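Local coordinates for protein importin subunit beta-1 (Saccharomyces cerevisiae, PDB 5OWU) that carries proteins into the nucleus as the importin beta subunit, pairing with importin alpha, which recognises the classical nuclear localization signal of the cargo, at residues A[21-24]-A[25-29]; A[422-425]-A[426-429]; A[80-83]-A[84-88]; A[840-843]-A[844-848]. All coordinates share one frame; numbering follows the deposited sequence.

Interaction 1. Residues A[21-24]-A[25-29]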
loop_
_atom_site.group_PDB
_atom_site.type_symbol
_atom_site.label_atom_id
_atom_site.label_comp_id
_atom_site.label_asym_id
_atom_site.label_seq_id
_atom_site.Cartn_x
_atom_site.Cartn_y
_atom_site.Cartn_z
ATOM N N ILE A 21 20.668 11.199 33.283
ATOM C CA ILE A 21 20.569 12.641 33.094
ATOM C C ILE A 21 19.794 12.965 31.821
ATOM O O ILE A 21 19.036 13.941 31.775
ATOM C CB ILE A 21 21.976 13.268 33.098
ATOM C CG1 ILE A 21 22.588 13.150 34.499
ATOM C CG2 ILE A 21 21.932 14.738 32.648
ATOM C CD1 ILE A 21 24.003 13.698 34.630
ATOM N N ARG A 22 19.956 12.153 30.772
ATOM C CA ARG A 22 19.197 12.385 29.545
ATOM C C ARG A 22 17.703 12.270 29.802
ATOM O O ARG A 22 16.916 13.116 29.356
ATOM C CB ARG A 22 19.616 11.398 28.453
ATOM C CG ARG A 22 21.042 11.571 27.961
ATOM C CD ARG A 22 21.208 11.128 26.507
ATOM N NE ARG A 22 20.958 9.701 26.294
ATOM C CZ ARG A 22 21.862 8.739 26.486
ATOM N NH1 ARG A 22 23.078 9.043 26.917
ATOM N NH2 ARG A 22 21.553 7.468 26.255
ATOM N N LEU A 23 17.289 11.220 30.516
ATOM C CA LEU A 23 15.862 11.020 30.752
ATOM C C LEU A 23 15.313 12.061 31.722
ATOM O O LEU A 23 14.203 12.568 31.529
ATOM C CB LEU A 23 15.607 9.606 31.269
ATOM C CG LEU A 23 14.141 9.226 31.493
ATOM C CD1 LEU A 23 13.370 9.190 30.177
ATOM C CD2 LEU A 23 14.055 7.888 32.214
ATOM N N THR A 24 16.068 12.385 32.773
ATOM C CA THR A 24 15.664 13.452 33.685
ATOM C C THR A 24 15.457 14.764 32.938
ATOM O O THR A 24 14.490 15.494 33.193
ATOM C CB THR A 24 16.716 13.622 34.781
ATOM O OG1 THR A 24 16.684 12.484 35.650
ATOM C CG2 THR A 24 16.468 14.885 35.604
ATOM N N SER A 25 16.364 15.082 32.012
ATOM C CA SER A 25 16.239 16.315 31.245
ATOM C C SER A 25 15.028 16.274 30.320
ATOM O O SER A 25 14.300 17.269 30.201
ATOM C CB SER A 25 17.522 16.554 30.454
ATOM O OG SER A 25 18.620 16.743 31.332
ATOM N N GLU A 26 14.797 15.136 29.654
ATOM C CA GLU A 26 13.635 15.014 28.777
ATOM C C GLU A 26 12.337 15.152 29.565
ATOM O O GLU A 26 11.385 15.803 29.112
ATOM C CB GLU A 26 13.675 13.676 28.033
ATOM C CG GLU A 26 14.419 13.729 26.704
ATOM C CD GLU A 26 15.127 12.419 26.352
ATOM O OE1 GLU A 26 14.604 11.338 26.706
ATOM O OE2 GLU A 26 16.214 12.473 25.726
ATOM N N THR A 27 12.284 14.545 30.751
ATOM C CA THR A 27 11.099 14.661 31.589
ATOM C C THR A 27 10.870 16.106 32.005
ATOM O O THR A 27 9.738 16.600 31.950
ATOM C CB THR A 27 11.232 13.756 32.816
ATOM O OG1 THR A 27 11.367 12.393 32.392
ATOM C CG2 THR A 27 10.009 13.878 33.731
ATOM N N GLN A 28 11.930 16.809 32.412
ATOM C CA GLN A 28 11.747 18.189 32.847
ATOM C C GLN A 28 11.309 19.079 31.684
ATOM O O GLN A 28 10.487 19.988 31.864
ATOM C CB GLN A 28 13.033 18.711 33.483
ATOM C CG GLN A 28 12.819 19.907 34.395
ATOM C CD GLN A 28 14.101 20.362 35.067
ATOM O OE1 GLN A 28 14.979 19.551 35.368
ATOM N NE2 GLN A 28 14.219 21.666 35.298
ATOM N N LEU A 29 11.823 18.820 30.480
ATOM C CA LEU A 29 11.398 19.592 29.314
ATOM C C LEU A 29 9.920 19.370 29.018
ATOM O O LEU A 29 9.154 20.329 28.856
ATOM C CB LEU A 29 12.253 19.220 28.104
ATOM C CG LEU A 29 13.704 19.692 28.178
ATOM C CD1 LEU A 29 14.541 18.983 27.133
ATOM C CD2 LEU A 29 13.794 21.198 28.006
#
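From I21 to Q28 the backbone is unbroken alpha helix, each carbonyl of 21-24 taking the amide four residues on: S25 N bonds to I21 O, E26 N to R22 O, T27 N to L23 O and Q28 N to T24 O, the first of these at 2.9 Å. Two short hydroxyl side chains fold back onto this backbone. T27 OG1 gives a hydrogen bond of 3.0 Å to L23 O, arriving from above the carbonyl plane (37° out of it), while T27 N reaches the same oxygen from the opposite face. L23 O is therefore gripped twice. The first torsion of T27, -60°, makes this possible by setting OG1 beside its own N, turned to the preceding turn. S25 has nearly the same first torsion and places OG 2.9 Å from I21 O, although the destination of its proton is not settled. This is the second helix of HEAT 1, residues 19-35, packed on helix 3-15; S25 is buried against N12 of that helix, where a small polar residue suits the limited room. T24 uses its hydroxyl on N20 O, one turn earlier. E26, bent at its second torsion, lays its carboxylate alongside the turn below, with CD 3.6 Å from R22 O. Its OE2 stays 5.5 Å from R22 NE, too far for a salt bridge, though the opposite charges may attract weakly, and R22 instead bonds through NH1 to S16 O. On the same helix I21 CG2 rests 4.1 Å from S25 OG.

Interaction 2. Residues A[422-425]-A[426-429]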
loop_
_atom_site.group_PDB
_atom_site.type_symbol
_atom_site.label_atom_id
_atom_site.label_comp_id
_atom_site.label_asym_id
_atom_site.label_seq_id
_atom_site.Cartn_x
_atom_site.Cartn_y
_atom_site.Cartn_z
ATOM N N ASP A 422 18.605 -20.675 -23.832
ATOM C CA ASP A 422 19.533 -19.626 -24.224
ATOM C C ASP A 422 20.796 -19.690 -23.374
ATOM O O ASP A 422 20.766 -20.094 -22.209
ATOM C CB ASP A 422 18.871 -18.256 -24.073
ATOM C CG ASP A 422 19.557 -17.186 -24.888
ATOM O OD1 ASP A 422 19.171 -17.006 -26.060
ATOM O OD2 ASP A 422 20.482 -16.526 -24.366
ATOM N N GLN A 423 21.917 -19.279 -23.969
ATOM C CA GLN A 423 23.176 -19.205 -23.234
ATOM C C GLN A 423 23.217 -18.039 -22.254
ATOM O O GLN A 423 24.086 -18.015 -21.375
ATOM C CB GLN A 423 24.345 -19.090 -24.211
ATOM C CG GLN A 423 24.290 -17.863 -25.120
ATOM C CD GLN A 423 25.197 -17.993 -26.334
ATOM O OE1 GLN A 423 25.124 -18.972 -27.079
ATOM N NE2 GLN A 423 26.061 -17.005 -26.532
ATOM N N SER A 424 22.313 -17.072 -22.384
ATOM C CA SER A 424 22.291 -15.909 -21.505
ATOM C C SER A 424 21.396 -16.188 -20.304
ATOM O O SER A 424 20.213 -16.508 -20.468
ATOM C CB SER A 424 21.790 -14.680 -22.257
ATOM O OG SER A 424 21.621 -13.587 -21.371
ATOM N N LEU A 425 21.957 -16.058 -19.099
ATOM C CA LEU A 425 21.157 -16.221 -17.887
ATOM C C LEU A 425 20.002 -15.226 -17.845
ATOM O O LEU A 425 18.875 -15.581 -17.473
ATOM C CB LEU A 425 22.037 -16.045 -16.652
ATOM C CG LEU A 425 21.293 -16.068 -15.319
ATOM C CD1 LEU A 425 20.528 -17.367 -15.154
ATOM C CD2 LEU A 425 22.274 -15.879 -14.175
ATOM N N GLN A 426 20.269 -13.967 -18.200
ATOM C CA GLN A 426 19.214 -12.958 -18.200
ATOM C C GLN A 426 18.101 -13.333 -19.172
ATOM O O GLN A 426 16.912 -13.163 -18.871
ATOM C CB GLN A 426 19.795 -11.592 -18.559
ATOM C CG GLN A 426 20.848 -11.076 -17.586
ATOM C CD GLN A 426 22.264 -11.433 -18.011
ATOM O OE1 GLN A 426 22.565 -12.590 -18.309
ATOM N NE2 GLN A 426 23.140 -10.431 -18.051
ATOM N N VAL A 427 18.466 -13.850 -20.345
ATOM C CA VAL A 427 17.449 -14.225 -21.320
ATOM C C VAL A 427 16.560 -15.323 -20.763
ATOM O O VAL A 427 15.337 -15.278 -20.907
ATOM C CB VAL A 427 18.100 -14.653 -22.646
ATOM C CG1 VAL A 427 17.062 -15.265 -23.587
ATOM C CG2 VAL A 427 18.770 -13.463 -23.303
ATOM N N LYS A 428 17.159 -16.341 -20.139
ATOM C CA LYS A 428 16.356 -17.436 -19.606
ATOM C C LYS A 428 15.476 -16.964 -18.457
ATOM O O LYS A 428 14.332 -17.411 -18.314
ATOM C CB LYS A 428 17.259 -18.573 -19.141
ATOM C CG LYS A 428 17.937 -19.327 -20.267
ATOM C CD LYS A 428 18.666 -20.560 -19.745
ATOM C CE LYS A 428 19.869 -20.198 -18.916
ATOM N NZ LYS A 428 20.597 -21.421 -18.509
ATOM N N GLU A 429 16.003 -16.077 -17.616
ATOM C CA GLU A 429 15.214 -15.550 -16.508
ATOM C C GLU A 429 13.964 -14.847 -17.024
ATOM O O GLU A 429 12.833 -15.114 -16.575
ATOM C CB GLU A 429 16.079 -14.593 -15.686
ATOM C CG GLU A 429 15.346 -13.839 -14.595
ATOM C CD GLU A 429 16.289 -13.028 -13.719
ATOM O OE1 GLU A 429 17.219 -12.402 -14.267
ATOM O OE2 GLU A 429 16.103 -13.035 -12.487
HETATM O O HOH W 1 21.473 -23.130 -21.382
HETATM O O HOH W 2 24.342 -12.659 -20.690
#
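S424 caps the amino end of helix 425-442 in HEAT 10: its OG accepts a weak hydrogen bond from V427 N at 3.3 Å, and its carbonyl oxygen takes K428 N. The first torsion of S424, 173°, carries OG anti to its own N, facing V427 N, while CB presses on V427 CG2 at a tight 3.4 Å. Water 2 joins S424 OG to Q426 OE1. Just before the cap, D422 makes an Asx turn, OD2 accepting from S424 N at 2.8 Å on its anti side, 20° out of the carboxylate plane. An aspartate suits the spot because its short side chain also lies across the valine, the two at about a right angle, with CG 3.4 Å from V427 CG1. Replacing this residue by alanine is likely to leave S424 N without the carboxylate that receives it, open a gap beside V427 and cost R386 its salt bridge to OD1. K428 CD passes 3.3 Å from D422 O, and the bend at the third torsion (-69°) keeps CE beside the same oxygen; its ammonium group makes a salt bridge to D465, and water 1 links NZ, weakly, to D422 O. Around the turn, S424, Q426 and V427 meet helix 383-395 through W383, R386 and E387, whereas L425, K428 and E429 face helix 467-484, placing the cap between the two helices.

Interaction 3. Residues A[80-83]-A[84-88]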
loop_
_atom_site.group_PDB
_atom_site.type_symbol
_atom_site.label_atom_id
_atom_site.label_comp_id
_atom_site.label_asym_id
_atom_site.label_seq_id
_atom_site.Cartn_x
_atom_site.Cartn_y
_atom_site.Cartn_z
ATOM N N PHE A 80 -3.208 21.159 19.272
ATOM C CA PHE A 80 -2.024 22.008 19.195
ATOM C C PHE A 80 -2.373 23.393 18.669
ATOM O O PHE A 80 -1.868 24.407 19.172
ATOM C CB PHE A 80 -0.965 21.361 18.295
ATOM C CG PHE A 80 -0.276 20.156 18.892
ATOM C CD1 PHE A 80 -0.408 19.830 20.233
ATOM C CD2 PHE A 80 0.535 19.357 18.095
ATOM C CE1 PHE A 80 0.238 18.725 20.760
ATOM C CE2 PHE A 80 1.183 18.258 18.622
ATOM C CZ PHE A 80 1.028 17.940 19.961
ATOM N N ALA A 81 -3.239 23.459 17.657
ATOM C CA ALA A 81 -3.619 24.755 17.107
ATOM C C ALA A 81 -4.294 25.608 18.169
ATOM O O ALA A 81 -3.934 26.776 18.374
ATOM C CB ALA A 81 -4.537 24.570 15.895
ATOM N N GLN A 82 -5.281 25.040 18.866
ATOM C CA GLN A 82 -5.981 25.821 19.880
ATOM C C GLN A 82 -5.061 26.203 21.038
ATOM O O GLN A 82 -5.210 27.291 21.615
ATOM C CB GLN A 82 -7.196 25.053 20.397
ATOM C CG GLN A 82 -7.952 25.812 21.491
ATOM C CD GLN A 82 -9.268 25.167 21.865
ATOM O OE1 GLN A 82 -9.883 24.465 21.063
ATOM N NE2 GLN A 82 -9.708 25.405 23.095
ATOM N N ARG A 83 -4.117 25.332 21.403
ATOM C CA ARG A 83 -3.177 25.683 22.464
ATOM C C ARG A 83 -2.284 26.851 22.050
ATOM O O ARG A 83 -2.041 27.763 22.845
ATOM C CB ARG A 83 -2.323 24.477 22.857
ATOM C CG ARG A 83 -1.261 24.837 23.898
ATOM C CD ARG A 83 -0.528 23.635 24.432
ATOM N NE ARG A 83 0.186 22.907 23.390
ATOM C CZ ARG A 83 0.993 21.881 23.633
ATOM N NH1 ARG A 83 1.192 21.485 24.879
ATOM N NH2 ARG A 83 1.609 21.255 22.638
ATOM N N TRP A 84 -1.763 26.833 20.824
ATOM C CA TRP A 84 -1.012 27.985 20.334
ATOM C C TRP A 84 -1.865 29.246 20.368
ATOM O O TRP A 84 -1.422 30.306 20.835
ATOM C CB TRP A 84 -0.513 27.724 18.911
ATOM C CG TRP A 84 0.115 28.926 18.271
ATOM C CD1 TRP A 84 -0.480 29.793 17.407
ATOM C CD2 TRP A 84 1.454 29.401 18.455
ATOM N NE1 TRP A 84 0.403 30.772 17.033
ATOM C CE2 TRP A 84 1.598 30.557 17.661
ATOM C CE3 TRP A 84 2.545 28.959 19.207
ATOM C CZ2 TRP A 84 2.792 31.274 17.593
ATOM C CZ3 TRP A 84 3.727 29.674 19.144
ATOM C CH2 TRP A 84 3.842 30.819 18.343
ATOM N N ILE A 85 -3.103 29.145 19.891
ATOM C CA ILE A 85 -3.938 30.331 19.747
ATOM C C ILE A 85 -4.281 30.935 21.104
ATOM O O ILE A 85 -4.228 32.161 21.276
ATOM C CB ILE A 85 -5.199 29.983 18.934
ATOM C CG1 ILE A 85 -4.795 29.723 17.476
ATOM C CG2 ILE A 85 -6.241 31.097 19.034
ATOM C CD1 ILE A 85 -5.861 29.086 16.639
ATOM N N THR A 86 -4.636 30.102 22.089
ATOM C CA THR A 86 -5.139 30.614 23.362
ATOM C C THR A 86 -4.094 30.690 24.474
ATOM O O THR A 86 -4.189 31.573 25.326
ATOM C CB THR A 86 -6.316 29.766 23.867
ATOM O OG1 THR A 86 -5.884 28.429 24.136
ATOM C CG2 THR A 86 -7.438 29.740 22.845
ATOM N N GLN A 87 -3.101 29.810 24.500
ATOM C CA GLN A 87 -2.180 29.744 25.633
ATOM C C GLN A 87 -0.868 30.489 25.424
ATOM O O GLN A 87 -0.174 30.766 26.404
ATOM C CB GLN A 87 -1.869 28.283 25.976
ATOM C CG GLN A 87 -3.122 27.465 26.283
ATOM C CD GLN A 87 -3.977 28.102 27.371
ATOM O OE1 GLN A 87 -3.514 28.322 28.488
ATOM N NE2 GLN A 87 -5.227 28.413 27.041
ATOM N N VAL A 88 -0.492 30.807 24.192
ATOM C CA VAL A 88 0.674 31.643 23.933
ATOM C C VAL A 88 0.159 33.059 23.717
ATOM O O VAL A 88 -0.648 33.308 22.814
ATOM C CB VAL A 88 1.487 31.130 22.730
ATOM C CG1 VAL A 88 2.714 32.000 22.477
ATOM C CG2 VAL A 88 1.911 29.682 22.961
HETATM O O HOH W 3 -8.052 26.354 25.182
#
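Hydrogen bonds dominate the last turn of helix 74-87, where T86 OG1 and T86 N both donate to Q82 O, from opposite faces of its plane. The hydroxyl bond is 2.8 Å long. With a first torsion of 64° the threonine puts OG1 between its own N and carbonyl carbon, and the same oxygen also accepts from Q87 NE2 at 3.0 Å, the acceptor lying nearly in the amide plane of Q87. Water 3 adds a further link from Q82 NE2 to T86 OG1, so the small hydroxyl ties together both glutamines. Q87 N closes the turn on R83 O.

Apolar contacts are fewer. The extended stem of R83 crosses Q87 at about a right angle, with R83 CG to Q87 CG at 4.0 Å. V88 CB lies 4.3 Å above one face of the W84 ring, offset toward its rim.

The charged and aromatic side chains find their partners on neighbouring helices and loops: R83 forms a salt bridge with E68 and a cation-pi contact with F37. W84, whose breadth suits a buried site between helices, packs on I122 and I125 of helix 109-126, bonds to E126 there, and meets I96 and, as a cation-pi pair, K93 of helix 90-104.

Interaction 4. Residues A[840-843]-A[844-848]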
loop_
_atom_site.group_PDB
_atom_site.type_symbol
_atom_site.label_atom_id
_atom_site.label_comp_id
_atom_site.label_asym_id
_atom_site.label_seq_id
_atom_site.Cartn_x
_atom_site.Cartn_y
_atom_site.Cartn_z
ATOM N N PHE A 840 -20.511 -8.621 -8.648
ATOM C CA PHE A 840 -20.849 -9.398 -7.466
ATOM C C PHE A 840 -21.173 -10.831 -7.862
ATOM O O PHE A 840 -21.827 -11.078 -8.879
ATOM C CB PHE A 840 -22.044 -8.780 -6.738
ATOM C CG PHE A 840 -21.754 -7.447 -6.115
ATOM C CD1 PHE A 840 -20.613 -7.257 -5.354
ATOM C CD2 PHE A 840 -22.617 -6.380 -6.299
ATOM C CE1 PHE A 840 -20.341 -6.032 -4.779
ATOM C CE2 PHE A 840 -22.348 -5.148 -5.731
ATOM C CZ PHE A 840 -21.207 -4.974 -4.969
ATOM N N SER A 841 -20.713 -11.778 -7.051
ATOM C CA SER A 841 -20.972 -13.181 -7.314
ATOM C C SER A 841 -22.468 -13.471 -7.220
ATOM O O SER A 841 -23.274 -12.626 -6.826
ATOM C CB SER A 841 -20.205 -14.057 -6.327
ATOM O OG SER A 841 -20.681 -13.858 -5.008
ATOM N N GLN A 842 -22.834 -14.702 -7.581
ATOM C CA GLN A 842 -24.235 -15.091 -7.531
ATOM C C GLN A 842 -24.692 -15.377 -6.109
ATOM O O GLN A 842 -25.876 -15.208 -5.804
ATOM C CB GLN A 842 -24.482 -16.317 -8.413
ATOM C CG GLN A 842 -25.931 -16.461 -8.863
ATOM C CD GLN A 842 -26.349 -15.377 -9.844
ATOM O OE1 GLN A 842 -25.528 -14.865 -10.606
ATOM N NE2 GLN A 842 -27.628 -15.022 -9.827
ATOM N N ALA A 843 -23.788 -15.815 -5.231
ATOM C CA ALA A 843 -24.155 -15.972 -3.828
ATOM C C ALA A 843 -24.526 -14.625 -3.220
ATOM O O ALA A 843 -25.512 -14.516 -2.480
ATOM C CB ALA A 843 -23.012 -16.623 -3.050
ATOM N N THR A 844 -23.751 -13.585 -3.539
ATOM C CA THR A 844 -24.073 -12.238 -3.078
ATOM C C THR A 844 -25.438 -11.791 -3.587
ATOM O O THR A 844 -26.225 -11.203 -2.838
ATOM C CB THR A 844 -22.986 -11.267 -3.535
ATOM O OG1 THR A 844 -21.732 -11.654 -2.964
ATOM C CG2 THR A 844 -23.302 -9.835 -3.116
ATOM N N LYS A 845 -25.740 -12.062 -4.856
ATOM C CA LYS A 845 -27.019 -11.629 -5.408
ATOM C C LYS A 845 -28.172 -12.421 -4.806
ATOM O O LYS A 845 -29.259 -11.873 -4.588
ATOM C CB LYS A 845 -26.993 -11.754 -6.933
ATOM C CG LYS A 845 -25.912 -10.892 -7.580
ATOM C CD LYS A 845 -25.731 -11.194 -9.062
ATOM C CE LYS A 845 -26.271 -10.066 -9.921
ATOM N NZ LYS A 845 -26.002 -10.283 -11.367
ATOM N N ASP A 846 -27.953 -13.705 -4.518
ATOM C CA ASP A 846 -28.957 -14.491 -3.811
ATOM C C ASP A 846 -29.232 -13.899 -2.434
ATOM O O ASP A 846 -30.394 -13.729 -2.031
ATOM C CB ASP A 846 -28.492 -15.945 -3.680
ATOM C CG ASP A 846 -28.249 -16.613 -5.026
ATOM O OD1 ASP A 846 -28.876 -16.202 -6.028
ATOM O OD2 ASP A 846 -27.431 -17.557 -5.078
ATOM N N THR A 847 -28.169 -13.581 -1.693
ATOM C CA THR A 847 -28.341 -12.957 -0.386
ATOM C C THR A 847 -29.098 -11.641 -0.510
ATOM O O THR A 847 -29.974 -11.343 0.308
ATOM C CB THR A 847 -26.981 -12.735 0.276
ATOM O OG1 THR A 847 -26.243 -13.967 0.298
ATOM C CG2 THR A 847 -27.152 -12.235 1.709
ATOM N N ALA A 848 -28.783 -10.844 -1.537
ATOM C CA ALA A 848 -29.495 -9.585 -1.742
ATOM C C ALA A 848 -30.972 -9.829 -2.026
ATOM O O ALA A 848 -31.829 -9.042 -1.608
ATOM C CB ALA A 848 -28.857 -8.794 -2.884
#
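A helix start with hydroxyl-to-backbone bonds is what residues 840-848 provide, at the head of helix 842-860 in HEAT 19, the last of the HEAT repeats. S841 holds the N-cap: its OG accepts a weak, long bond of 3.4 Å from T844 N, and its carbonyl takes K845 N. A first torsion of 65° sets the serine OG between its own N and carbonyl carbon, facing T844 N. A second partner steadies it, since D796 bonds through its two carboxylate oxygens to S841 OG and T844 OG1, with R800 also bonded to the latter. T844 is buried and uses both branches, its methyl CG2 meeting F840 CB at 4.0 Å, the two side chains lying obliquely. The long stem of K845 runs past the cap, CG 3.2 Å from S841 O, before NZ bonds to Q838.

One turn on, T847 OG1 gives a 2.9 Å hydrogen bond to A843 O, tilted 35° from its plane, and T847 N joins from the opposite face. A valine in its place would probably leave A843 O with the amide of that residue alone and lose the second grip on the carbonyl. Threonine suits the site because it offers this hydroxyl while the side chain also touches R800 and V803 of helix 796-812. A848, small and buried, packs against T834 and R835 of helix 825-836. A serine N-cap and a threonine hydroxyl bonded back to the carbonyl four residues earlier are both well-known local helix motifs, here at the start of the last helix of HEAT 19.

Along the chain interaction 1 comes first, then interaction 3, interaction 2 and interaction 4. Each lies on or at an end of a different helix: 19-35, 74-87, 425-442 and 842-860. Interactions 1 and 3 are near neighbours, with centres about 24 Å apart and nearest atoms about 9 Å apart, whereas interactions 2 and 3 stand about 65 Å apart on opposite sides of the chain's centre. Interactions 1 and 4, about 61 Å between centres, fall in the first and last HEAT repeats, while helix 74-87 falls between HEAT 2 and HEAT 3. None touches another; each is a local contact within its own stretch of an all-helical superhelix, where neighbouring helices supply further partners.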